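Hypothetical sugar kinase (Cytophaga hutchinsonii, PDB 3R8E) is a putative sugar kinase of the ROK family, which probably transfers a phosphate group from ATP to a sugar. Local coordinates at residues L133-F138 / G300-E305. Residues are numbered along the deposited sequence; the frame is centred on the assembly and turned at random.
Sequences LGEYYF and GKATLE
With CG of E135 beside its backbone N (chi1 -80°) and the chain bent at chi2 (-68°), the carboxylate leaves helix 127-138 and reaches the loop that follows strand 298-301, while L304, its CG also beside the backbone N, extends the opposite way toward the helix. The two side chains pass alongside each other, CD of E135 lying 3.8 Å from CG of L304. OE2 of E135 accepts a hydrogen bond from N of L304 at 3.1 Å, taken on its syn side and 24° out of the carboxylate plane. Water 2 donates to the same OE2 and to O of E305; water 1 donates to OE1 and accepts from N of T303, so both oxygens of this buried carboxylate are occupied. In the ribonuclease H-like fold, strand 298-301 forms one edge of the five-stranded sheet, and the E135 carboxylate meets the chain just as it leaves that edge, with CB of A302 3.4 Å from OE2. Replacing E135 by an alanine removes the carboxylate, which would probably leave N of L304 without its acceptor in this contact, the two waters without the group that receives them, and the loop freer to shift. Farther along, CD1 of L304 sits 3.3 Å from O of G134 and 4.2 Å from CB of F138; L311 of helix 308-318 touches both L304 and F138.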
loop_
_atom_site.group_PDB
_atom_site.type_symbol
_atom_site.label_atom_id
_atom_site.label_comp_id
_atom_site.label_asym_id
_atom_site.label_seq_id
_atom_site.Cartn_x
_atom_site.Cartn_y
_atom_site.Cartn_z
ATOM N N LEU A 133 1.684 8.602 -15.181
ATOM C CA LEU A 133 2.743 8.608 -16.194
ATOM C C LEU A 133 2.708 9.918 -17.014
ATOM O O LEU A 133 3.766 10.445 -17.367
ATOM C CB LEU A 133 2.621 7.372 -17.101
ATOM C CG LEU A 133 3.812 7.064 -18.012
ATOM C CD1 LEU A 133 5.067 6.697 -17.207
ATOM C CD2 LEU A 133 3.476 5.948 -18.974
ATOM N N GLY A 134 1.506 10.453 -17.252
ATOM C CA GLY A 134 1.316 11.722 -17.955
ATOM C C GLY A 134 1.942 12.873 -17.189
ATOM O O GLY A 134 2.663 13.696 -17.764
ATOM N N GLU A 135 1.694 12.907 -15.868
ATOM C CA GLU A 135 2.249 13.916 -14.964
ATOM C C GLU A 135 3.762 13.779 -14.897
ATOM O O GLU A 135 4.462 14.784 -14.910
ATOM C CB GLU A 135 1.625 13.792 -13.563
ATOM C CG GLU A 135 0.249 14.438 -13.444
ATOM C CD GLU A 135 0.166 15.955 -13.539
ATOM O OE1 GLU A 135 1.209 16.635 -13.404
ATOM O OE2 GLU A 135 -0.962 16.465 -13.709
ATOM N N TYR A 136 4.265 12.531 -14.890
ATOM C CA TYR A 136 5.693 12.232 -14.839
ATOM C C TYR A 136 6.427 12.756 -16.083
ATOM O O TYR A 136 7.537 13.266 -15.957
ATOM C CB TYR A 136 5.903 10.711 -14.693
ATOM C CG TYR A 136 7.359 10.288 -14.685
ATOM C CD1 TYR A 136 8.142 10.436 -13.545
ATOM C CD2 TYR A 136 7.955 9.745 -15.821
ATOM C CE1 TYR A 136 9.478 10.036 -13.528
ATOM C CE2 TYR A 136 9.294 9.358 -15.822
ATOM C CZ TYR A 136 10.054 9.513 -14.674
ATOM O OH TYR A 136 11.375 9.127 -14.664
ATOM N N TYR A 137 5.822 12.642 -17.273
ATOM C CA TYR A 137 6.517 13.098 -18.479
ATOM C C TYR A 137 6.253 14.546 -18.846
ATOM O O TYR A 137 7.124 15.169 -19.464
ATOM C CB TYR A 137 6.139 12.225 -19.690
ATOM C CG TYR A 137 6.738 10.834 -19.681
ATOM C CD1 TYR A 137 8.091 10.634 -19.411
ATOM C CD2 TYR A 137 5.972 9.724 -20.023
ATOM C CE1 TYR A 137 8.651 9.358 -19.417
ATOM C CE2 TYR A 137 6.524 8.443 -20.044
ATOM C CZ TYR A 137 7.863 8.264 -19.736
ATOM O OH TYR A 137 8.406 7.001 -19.748
ATOM N N PHE A 138 5.051 15.079 -18.539
ATOM C CA PHE A 138 4.688 16.400 -19.056
ATOM C C PHE A 138 4.193 17.436 -18.038
ATOM O O PHE A 138 4.029 18.601 -18.416
ATOM C CB PHE A 138 3.598 16.225 -20.132
ATOM C CG PHE A 138 3.889 15.187 -21.194
ATOM C CD1 PHE A 138 4.822 15.433 -22.196
ATOM C CD2 PHE A 138 3.229 13.963 -21.193
ATOM C CE1 PHE A 138 5.076 14.479 -23.190
ATOM C CE2 PHE A 138 3.487 13.008 -22.184
ATOM C CZ PHE A 138 4.411 13.271 -23.172
ATOM N N GLY A 300 1.300 18.827 -3.894
ATOM C CA GLY A 300 1.158 19.718 -5.033
ATOM C C GLY A 300 -0.116 19.502 -5.816
ATOM O O GLY A 300 -0.810 18.501 -5.632
ATOM N N LYS A 301 -0.433 20.460 -6.683
ATOM C CA LYS A 301 -1.607 20.395 -7.541
ATOM C C LYS A 301 -1.204 19.754 -8.872
ATOM O O LYS A 301 -0.168 20.121 -9.436
ATOM C CB LYS A 301 -2.183 21.825 -7.732
ATOM C CG LYS A 301 -3.292 21.966 -8.772
ATOM C CD LYS A 301 -4.693 21.816 -8.182
ATOM C CE LYS A 301 -5.768 22.038 -9.220
ATOM N NZ LYS A 301 -5.867 20.903 -10.181
ATOM N N ALA A 302 -1.997 18.784 -9.358
ATOM C CA ALA A 302 -1.777 18.162 -10.667
ATOM C C ALA A 302 -2.287 19.152 -11.706
ATOM O O ALA A 302 -3.471 19.494 -11.683
ATOM C CB ALA A 302 -2.513 16.838 -10.757
ATOM N N THR A 303 -1.393 19.695 -12.540
ATOM C CA THR A 303 -1.761 20.771 -13.473
ATOM C C THR A 303 -2.238 20.285 -14.844
ATOM O O THR A 303 -2.814 21.086 -15.584
ATOM C CB THR A 303 -0.600 21.756 -13.651
ATOM O OG1 THR A 303 0.468 21.116 -14.354
ATOM C CG2 THR A 303 -0.107 22.340 -12.320
ATOM N N LEU A 304 -2.026 18.999 -15.189
ATOM C CA LEU A 304 -2.462 18.493 -16.499
ATOM C C LEU A 304 -3.971 18.277 -16.561
ATOM O O LEU A 304 -4.530 18.186 -17.661
ATOM C CB LEU A 304 -1.731 17.204 -16.876
ATOM C CG LEU A 304 -0.217 17.314 -17.086
ATOM C CD1 LEU A 304 0.342 15.981 -17.436
ATOM C CD2 LEU A 304 0.145 18.317 -18.195
ATOM N N GLU A 305 -4.625 18.193 -15.381
ATOM C CA GLU A 305 -6.069 18.006 -15.212
ATOM C C GLU A 305 -6.542 16.752 -15.976
ATOM O O GLU A 305 -5.867 15.720 -15.892
ATOM C CB GLU A 305 -6.846 19.280 -15.614
ATOM C CG GLU A 305 -6.605 20.447 -14.668
ATOM C CD GLU A 305 -7.147 21.787 -15.128
ATOM O OE1 GLU A 305 -8.381 21.904 -15.307
ATOM O OE2 GLU A 305 -6.338 22.732 -15.271
HETATM O O HOH W 1 1.477 19.180 -12.810
HETATM O O HOH W 2 -3.486 15.490 -13.750
#